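Local coordinates for protein serine-tRNA ligase (Naegleria fowleri, PDB 6BLJ) that probably charges tRNA(Ser) with serine through an adenylate intermediate, as a cytoplasmic class II aminoacyl-tRNA synthetase, and is captured here with AMP bound, at residues G358-F363 and L441-T446; A386-L391 and L407-N412. All coordinates share one frame; numbering follows the deposited sequence. Where two conformers were deposited one is given.

Contact 1: residues G358-F363 and L441-T446; sequences GNSEAF and LNSTLT
Ser-360 reaches from helix 348-366 to the backbone of strand 436-447, where its OG donates to Thr-444 O at 2.8 Å. The C=O...OG angle of 156°, with the donor in the carbonyl plane, supports a well-directed bond. The hydroxyl lies anti to its own carbonyl carbon (chi1 -63°), which turns it to the strand. Thr-444 O takes a second bond, from Ser-443 OG at 3.1 Å, this donor tilted 33° from the carbonyl plane, so two hydroxyls grip one buried acceptor. Helix 348-366 packs here on the mixed sheet of the class II synthetase core, and strand 436-447 is irregular at this point: a classic beta bulge sets Leu-445 and Thr-446 together against Ile-336 of the neighbouring strand 332-342. Apolar contacts gather at the bulge. Leu-445 CD2 sits over one face of the Phe-363 ring, offset toward the rim, a CH-pi contact 4.2 Å from the ring centroid. The other leucine methyl, Leu-445 CD1, meets Phe-363 CB at 3.9 Å. Thr-446 approaches the ring obliquely, CB lying 3.7 Å from Phe-363 CE2, while its OG1 bonds to Thr-451. Phe-363 also meets Phe-235 of helix 220-238 edge-to-face.

Contact 2: residues A386-L391 and L407-N412; sequences AKKFDL and LVSCSN. With AMP (adenosine monophosphate), chain D.
Ser-409 and Asp-390 face each other as a non-hydrogen-bonded pair in an antiparallel beta hairpin of the class II core, whose strand segments 387-391 and 407-412 run at 165°. Ser-409 OG donates to AMP O3P at 2.6 Å; with chi1 at 64°, between the backbone N and the carbonyl carbon, the hydroxyl points at the phosphate. Two residues earlier, Leu-407 O accepts from AMP O2' at 2.8 Å. A second shell adjoins the serine: Asp-390 OD1 packs against Ser-409 CB at 3.4 Å and, through its syn lone pair, receives Lys-388 NZ in a 2.8 Å salt bridge. The lysine chain starts extended, lays CD beside Ser-411 OG at 3.3 Å, then bends at its last two torsions to bring NZ back to the carboxylate. On the other face Leu-391 and Val-408 lie side by side, CB to CB 3.7 Å, next to helix 348-366. Phe-389 and Cys-410 exchange both backbone bonds in the middle of the hairpin. Where 391 meets 407, a classic beta bulge sets Leu-407 and Val-408 opposite Leu-391, whose O accepts from Leu-407 N at 2.8 Å and more distantly from Val-408 N at 3.3 Å.

How the contacts relate
Contacts 1 and 2 have centres about 9 Å apart and both reach one sheet, in which strands 404-412 and 436-447 are antiparallel neighbours. Their seam is probably hydrogen-bonded from Asn-442 O to Ser-411 N (2.9 Å) and from Thr-444 N to Ser-409 O (3.0 Å), with Ser-443 OG packed 3.2 Å from Cys-410 CB. Helix 348-366, which supplies 358-363, also touches Leu-391 and Val-408 of contact 2. Both contacts reach the AMP pocket: contact 2 bonds phosphate and ribose directly, while the side chain of Thr-444 in contact 1 comes within about 4 Å of AMP, its OG1 being hydrogen-bonded to Ser-409 N. Arg-314, Glu-316 and Val-330 add further bonds to the nucleotide.

Contact 1: residues G358-F363 and L441-T446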
ATOM      1  N   GLY A 358      11.209 -35.009   1.115  1.00 37.85           N
ATOM      2  CA  GLY A 358      12.112 -35.962   1.752  1.00 32.19           C
ATOM      3  C   GLY A 358      13.428 -35.341   2.192  1.00 31.00           C
ATOM      4  O   GLY A 358      13.980 -35.711   3.229  1.00 30.17           O
ATOM      5  N   ASN A 359      13.966 -34.415   1.394  1.00 30.06           N
ATOM      6  CA  ASN A 359      15.167 -33.686   1.798  1.00 28.18           C
ATOM      7  C   ASN A 359      14.931 -32.899   3.087  1.00 29.06           C
ATOM      8  O   ASN A 359      15.776 -32.895   3.984  1.00 26.68           O
ATOM      9  CB  ASN A 359      15.619 -32.740   0.677  1.00 29.82           C
ATOM     10  CG  ASN A 359      16.195 -33.480  -0.526  1.00 33.84           C
ATOM     11  OD1 ASN A 359      16.611 -34.629  -0.419  1.00 31.70           O
ATOM     12  ND2 ASN A 359      16.227 -32.815  -1.667  1.00 29.24           N
ATOM     13  N   SER A 360      13.798 -32.196   3.182  1.00 23.33           N
ATOM     14  CA  SER A 360      13.528 -31.408   4.378  1.00 24.31           C
ATOM     15  C   SER A 360      13.335 -32.306   5.591  1.00 28.86           C
ATOM     16  O   SER A 360      13.824 -31.997   6.684  1.00 28.84           O
ATOM     17  CB  SER A 360      12.304 -30.512   4.151  1.00 27.44           C
ATOM     18  OG  SER A 360      12.570 -29.580   3.108  1.00 29.04           O
ATOM     19  N   GLU A 361      12.630 -33.424   5.411  1.00 26.64           N
ATOM     20  CA  GLU A 361      12.469 -34.401   6.484  1.00 32.07           C
ATOM     21  C   GLU A 361      13.819 -34.917   6.973  1.00 31.27           C
ATOM     22  O   GLU A 361      14.064 -34.977   8.182  1.00 31.31           O
ATOM     23  CB  GLU A 361      11.608 -35.569   6.010  1.00 27.82           C
ATOM     24  CG  GLU A 361      10.135 -35.245   5.842  1.00 28.32           C
ATOM     25  CD  GLU A 361       9.327 -36.508   5.678  1.00 34.09           C
ATOM     26  OE1 GLU A 361       9.209 -37.250   6.672  1.00 32.81           O
ATOM     27  OE2 GLU A 361       8.837 -36.772   4.560  1.00 34.07           O
ATOM     28  N   ALA A 362      14.701 -35.320   6.045  1.00 29.94           N
ATOM     29  CA  ALA A 362      16.033 -35.768   6.456  1.00 33.92           C
ATOM     30  C   ALA A 362      16.780 -34.654   7.182  1.00 30.81           C
ATOM     31  O   ALA A 362      17.534 -34.909   8.130  1.00 27.10           O
ATOM     32  CB  ALA A 362      16.839 -36.248   5.246  1.00 27.98           C
ATOM     33  N   PHE A 363      16.576 -33.402   6.763  1.00 29.10           N
ATOM     34  CA  PHE A 363      17.247 -32.297   7.435  1.00 27.13           C
ATOM     35  C   PHE A 363      16.819 -32.203   8.897  1.00 28.64           C
ATOM     36  O   PHE A 363      17.664 -32.151   9.799  1.00 26.08           O
ATOM     37  CB  PHE A 363      16.976 -30.985   6.700  1.00 24.90           C
ATOM     38  CG  PHE A 363      17.753 -29.805   7.250  1.00 27.98           C
ATOM     39  CD1 PHE A 363      19.108 -29.672   7.000  1.00 28.55           C
ATOM     40  CD2 PHE A 363      17.120 -28.825   8.004  1.00 30.68           C
ATOM     41  CE1 PHE A 363      19.820 -28.579   7.489  1.00 27.65           C
ATOM     42  CE2 PHE A 363      17.829 -27.732   8.497  1.00 34.84           C
ATOM     43  CZ  PHE A 363      19.186 -27.620   8.245  1.00 25.63           C
ATOM     44  N   LEU A 441       9.195 -26.343  -8.975  1.00 28.18           N
ATOM     45  CA  LEU A 441       8.852 -26.662  -7.594  1.00 26.68           C
ATOM     46  C   LEU A 441       9.723 -25.851  -6.645  1.00 30.32           C
ATOM     47  O   LEU A 441      10.847 -25.464  -6.986  1.00 26.42           O
ATOM     48  CB  LEU A 441       9.060 -28.155  -7.279  1.00 23.59           C
ATOM     49  CG  LEU A 441       8.371 -29.175  -8.193  1.00 29.70           C
ATOM     50  CD1 LEU A 441       9.306 -29.588  -9.318  1.00 25.43           C
ATOM     51  CD2 LEU A 441       7.921 -30.378  -7.363  1.00 24.77           C
ATOM     52  N   ASN A 442       9.213 -25.624  -5.433  1.00 22.00           N
ATOM     53  CA  ASN A 442      10.029 -25.031  -4.384  1.00 28.27           C
ATOM     54  C   ASN A 442       9.659 -25.640  -3.039  1.00 27.87           C
ATOM     55  O   ASN A 442       8.524 -26.064  -2.822  1.00 28.15           O
ATOM     56  CB  ASN A 442       9.859 -23.505  -4.306  1.00 31.43           C
ATOM     57  CG  ASN A 442       8.487 -23.101  -3.804  1.00 34.92           C
ATOM     58  OD1 ASN A 442       7.530 -23.037  -4.566  1.00 39.71           O
ATOM     59  ND2 ASN A 442       8.387 -22.836  -2.511  1.00 39.78           N
ATOM     60  N   SER A 443      10.640 -25.679  -2.144  1.00 25.35           N
ATOM     61  CA  SER A 443      10.445 -26.147  -0.781  1.00 23.91           C
ATOM     62  C   SER A 443      11.455 -25.487   0.142  1.00 30.06           C
ATOM     63  O   SER A 443      12.656 -25.514  -0.133  1.00 27.84           O
ATOM     64  CB  SER A 443      10.590 -27.669  -0.673  1.00 23.38           C
ATOM     65  OG  SER A 443      10.396 -28.061   0.679  1.00 28.44           O
ATOM     66  N   THR A 444      10.968 -24.932   1.245  1.00 25.09           N
ATOM     67  CA  THR A 444      11.858 -24.542   2.326  1.00 23.66           C
ATOM     68  C   THR A 444      12.798 -25.683   2.682  1.00 22.34           C
ATOM     69  O   THR A 444      12.389 -26.842   2.739  1.00 29.62           O
ATOM     70  CB  THR A 444      11.073 -24.200   3.590  1.00 24.09           C
ATOM     71  OG1 THR A 444       9.863 -23.510   3.258  1.00 24.99           O
ATOM     72  CG2 THR A 444      11.956 -23.386   4.558  1.00 24.93           C
ATOM     73  N   LEU A 445      14.067 -25.358   2.919  1.00 24.63           N
ATOM     74  CA  LEU A 445      14.878 -26.227   3.758  1.00 23.89           C
ATOM     75  C   LEU A 445      14.852 -25.714   5.193  1.00 24.65           C
ATOM     76  O   LEU A 445      14.340 -26.397   6.084  1.00 26.78           O
ATOM     77  CB  LEU A 445      16.331 -26.349   3.266  1.00 23.78           C
ATOM     78  CG  LEU A 445      17.061 -27.525   3.947  1.00 30.16           C
ATOM     79  CD1 LEU A 445      16.519 -28.879   3.439  1.00 27.05           C
ATOM     80  CD2 LEU A 445      18.556 -27.488   3.773  1.00 34.19           C
ATOM     81  N   THR A 446      15.357 -24.501   5.428  1.00 23.18           N
ATOM     82  CA  THR A 446      15.259 -23.930   6.765  1.00 20.93           C
ATOM     83  C   THR A 446      15.186 -22.409   6.698  1.00 22.58           C
ATOM     84  O   THR A 446      16.014 -21.755   6.054  1.00 23.78           O
ATOM     85  CB  THR A 446      16.434 -24.396   7.655  1.00 24.17           C
ATOM     86  OG1 THR A 446      16.335 -23.798   8.951  1.00 21.16           O
ATOM     87  CG2 THR A 446      17.802 -24.038   7.057  1.00 24.88           C
TER

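Contact 2: residues A386-L391 and L407-N412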
ATOM      1  N   ALA A 386      -0.265 -26.794  -7.428  1.00 26.07           N
ATOM      2  CA  ALA A 386      -1.142 -27.943  -7.635  1.00 28.36           C
ATOM      3  C   ALA A 386      -1.262 -28.820  -6.390  1.00 31.16           C
ATOM      4  O   ALA A 386      -2.219 -29.599  -6.276  1.00 27.55           O
ATOM      5  CB  ALA A 386      -0.632 -28.792  -8.803  1.00 29.36           C
ATOM      6  N   LYS A 387      -0.317 -28.711  -5.462  1.00 29.21           N
ATOM      7  CA  LYS A 387      -0.265 -29.501  -4.242  1.00 24.18           C
ATOM      8  C   LYS A 387       0.770 -28.878  -3.320  1.00 26.97           C
ATOM      9  O   LYS A 387       1.803 -28.386  -3.782  1.00 29.26           O
ATOM     10  CB  LYS A 387       0.107 -30.968  -4.526  1.00 24.58           C
ATOM     11  CG  LYS A 387       0.157 -31.840  -3.261  1.00 29.56           C
ATOM     12  CD  LYS A 387       0.516 -33.299  -3.599  1.00 38.99           C
ATOM     13  CE  LYS A 387       0.460 -34.176  -2.346  1.00 43.16           C
ATOM     14  NZ  LYS A 387       0.509 -35.618  -2.675  1.00 56.43           N
ATOM     15  N   LYS A 388       0.515 -28.950  -2.014  1.00 27.43           N
ATOM     16  CA  LYS A 388       1.435 -28.385  -1.031  1.00 26.10           C
ATOM     17  C   LYS A 388       1.482 -29.273   0.204  1.00 30.11           C
ATOM     18  O   LYS A 388       0.434 -29.623   0.764  1.00 28.22           O
ATOM     19  CB  LYS A 388       1.024 -26.953  -0.655  1.00 24.47           C
ATOM     20  CG  LYS A 388       1.959 -26.222   0.314  1.00 28.52           C
ATOM     21  CD  LYS A 388       1.772 -24.712   0.200  1.00 34.27           C
ATOM     22  CE  LYS A 388       1.054 -24.150   1.400  1.00 39.85           C
ATOM     23  NZ  LYS A 388       1.931 -24.012   2.605  1.00 32.44           N
ATOM     24  N   PHE A 389       2.694 -29.670   0.590  1.00 26.72           N
ATOM     25  CA  PHE A 389       2.963 -30.322   1.869  1.00 24.14           C
ATOM     26  C   PHE A 389       3.673 -29.323   2.772  1.00 27.21           C
ATOM     27  O   PHE A 389       4.602 -28.636   2.332  1.00 27.26           O
ATOM     28  CB  PHE A 389       3.857 -31.561   1.710  1.00 29.82           C
ATOM     29  CG  PHE A 389       3.112 -32.856   1.448  1.00 32.44           C
ATOM     30  CD1 PHE A 389       1.746 -32.873   1.231  1.00 34.56           C
ATOM     31  CD2 PHE A 389       3.803 -34.061   1.417  1.00 32.96           C
ATOM     32  CE1 PHE A 389       1.076 -34.080   0.989  1.00 37.82           C
ATOM     33  CE2 PHE A 389       3.144 -35.269   1.176  1.00 34.75           C
ATOM     34  CZ  PHE A 389       1.785 -35.278   0.958  1.00 35.93           C
ATOM     35  N   ASP A 390       3.248 -29.241   4.025  1.00 22.50           N
ATOM     36  CA  ASP A 390       4.012 -28.520   5.031  1.00 23.74           C
ATOM     37  C   ASP A 390       4.636 -29.506   6.007  1.00 27.21           C
ATOM     38  O   ASP A 390       4.098 -30.594   6.249  1.00 26.12           O
ATOM     39  CB  ASP A 390       3.145 -27.548   5.841  1.00 24.62           C
ATOM     40  CG  ASP A 390       2.718 -26.323   5.041  1.00 29.57           C
ATOM     41  OD1 ASP A 390       2.988 -26.275   3.818  1.00 24.17           O
ATOM     42  OD2 ASP A 390       2.108 -25.421   5.652  1.00 26.88           O
ATOM     43  N   LEU A 391       5.787 -29.127   6.550  1.00 24.70           N
ATOM     44  CA  LEU A 391       6.352 -29.778   7.727  0.54 24.19           C
ATOM     45  C   LEU A 391       6.066 -28.879   8.916  1.00 28.22           C
ATOM     46  O   LEU A 391       6.480 -27.713   8.923  1.00 24.33           O
ATOM     47  CB  LEU A 391       7.861 -29.999   7.614  0.54 22.78           C
ATOM     48  CG  LEU A 391       8.466 -30.934   6.579  0.54 23.89           C
ATOM     49  CD1 LEU A 391       9.943 -31.159   6.905  0.54 25.32           C
ATOM     50  CD2 LEU A 391       7.721 -32.236   6.583  0.54 24.22           C
ATOM     51  N   LEU A 407       7.199 -25.100   9.738  1.00 22.37           N
ATOM     52  CA  LEU A 407       8.585 -24.711   9.495  1.00 24.71           C
ATOM     53  C   LEU A 407       8.945 -24.737   8.016  1.00 24.49           C
ATOM     54  O   LEU A 407       9.908 -24.068   7.612  1.00 26.23           O
ATOM     55  CB  LEU A 407       9.564 -25.667  10.207  1.00 24.80           C
ATOM     56  CG  LEU A 407       9.821 -25.545  11.701  1.00 28.35           C
ATOM     57  CD1 LEU A 407      11.059 -26.363  12.096  1.00 26.90           C
ATOM     58  CD2 LEU A 407      10.007 -24.096  12.026  1.00 30.74           C
ATOM     59  N   VAL A 408       8.223 -25.531   7.228  1.00 23.87           N
ATOM     60  CA  VAL A 408       8.543 -25.836   5.834  1.00 25.84           C
ATOM     61  C   VAL A 408       7.248 -25.874   5.040  1.00 24.81           C
ATOM     62  O   VAL A 408       6.241 -26.413   5.509  1.00 23.53           O
ATOM     63  CB  VAL A 408       9.279 -27.188   5.712  1.00 31.47           C
ATOM     64  CG1 VAL A 408       9.268 -27.694   4.257  1.00 28.53           C
ATOM     65  CG2 VAL A 408      10.706 -27.076   6.239  1.00 27.88           C
ATOM     66  N   SER A 409       7.268 -25.291   3.845  1.00 22.84           N
ATOM     67  CA  SER A 409       6.249 -25.535   2.838  1.00 21.63           C
ATOM     68  C   SER A 409       6.928 -26.017   1.557  1.00 28.44           C
ATOM     69  O   SER A 409       8.002 -25.525   1.181  1.00 28.49           O
ATOM     70  CB  SER A 409       5.422 -24.268   2.580  1.00 28.17           C
ATOM     71  OG  SER A 409       6.262 -23.267   2.051  1.00 38.42           O
ATOM     72  N   CYS A 410       6.292 -26.982   0.895  1.00 25.47           N
ATOM     73  CA  CYS A 410       6.827 -27.636  -0.297  1.00 23.18           C
ATOM     74  C   CYS A 410       5.697 -27.725  -1.312  1.00 26.48           C
ATOM     75  O   CYS A 410       4.650 -28.304  -1.007  1.00 27.14           O
ATOM     76  CB  CYS A 410       7.363 -29.032   0.059  1.00 26.05           C
ATOM     77  SG  CYS A 410       7.913 -30.085  -1.315  1.00 29.37           S
ATOM     78  N   SER A 411       5.889 -27.144  -2.498  1.00 23.39           N
ATOM     79  CA  SER A 411       4.826 -27.026  -3.491  1.00 22.15           C
ATOM     80  C   SER A 411       5.300 -27.475  -4.867  1.00 28.41           C
ATOM     81  O   SER A 411       6.420 -27.153  -5.290  1.00 27.74           O
ATOM     82  CB  SER A 411       4.322 -25.571  -3.615  1.00 22.48           C
ATOM     83  OG  SER A 411       3.865 -25.075  -2.373  1.00 28.88           O
ATOM     84  N   ASN A 412       4.434 -28.202  -5.572  1.00 26.73           N
ATOM     85  CA  ASN A 412       4.592 -28.434  -7.007  1.00 26.30           C
ATOM     86  C   ASN A 412       3.679 -27.457  -7.740  1.00 28.80           C
ATOM     87  O   ASN A 412       2.459 -27.485  -7.545  1.00 30.03           O
ATOM     88  CB  ASN A 412       4.241 -29.872  -7.389  1.00 26.56           C
ATOM     89  CG  ASN A 412       4.584 -30.194  -8.846  1.00 31.70           C
ATOM     90  OD1 ASN A 412       5.027 -29.320  -9.599  1.00 26.99           O
ATOM     91  ND2 ASN A 412       4.371 -31.453  -9.251  1.00 28.00           N
TER
HETATM   92  P   AMP D 500       6.091 -19.520   3.027  1.00 36.30           P
HETATM   93  O1P AMP D 500       4.977 -18.595   3.519  1.00 43.66           O
HETATM   94  O2P AMP D 500       6.956 -19.072   1.915  1.00 41.20           O
HETATM   95  O3P AMP D 500       5.494 -20.898   2.782  1.00 34.14           O
HETATM   96  O5' AMP D 500       7.058 -19.703   4.280  1.00 29.03           O
HETATM   97  C5' AMP D 500       8.141 -20.622   4.251  1.00 24.88           C
HETATM   98  C4' AMP D 500       8.755 -20.767   5.627  1.00 22.86           C
HETATM   99  O4' AMP D 500       9.448 -19.544   5.989  1.00 23.19           O
HETATM  100  C3' AMP D 500       7.770 -20.984   6.756  1.00 22.85           C
HETATM  101  O3' AMP D 500       7.378 -22.338   6.884  1.00 29.09           O
HETATM  102  C2' AMP D 500       8.514 -20.452   7.967  1.00 24.98           C
HETATM  103  O2' AMP D 500       9.448 -21.415   8.425  1.00 28.62           O
HETATM  104  C1' AMP D 500       9.283 -19.280   7.363  1.00 24.43           C
HETATM  105  N9  AMP D 500       8.584 -17.982   7.519  1.00 23.69           N
HETATM  106  C8  AMP D 500       7.531 -17.530   6.766  1.00 26.82           C
HETATM  107  N7  AMP D 500       7.100 -16.337   7.112  1.00 27.78           N
HETATM  108  C5  AMP D 500       7.930 -15.977   8.162  1.00 22.90           C
HETATM  109  C6  AMP D 500       7.995 -14.824   8.970  1.00 21.97           C
HETATM  110  N6  AMP D 500       7.208 -13.747   8.807  1.00 17.58           N
HETATM  111  N1  AMP D 500       8.919 -14.798   9.954  1.00 18.37           N
HETATM  112  C2  AMP D 500       9.740 -15.846  10.094  1.00 22.22           C
HETATM  113  N3  AMP D 500       9.793 -16.973   9.379  1.00 20.13           N
HETATM  114  C4  AMP D 500       8.850 -16.985   8.427  1.00 23.44           C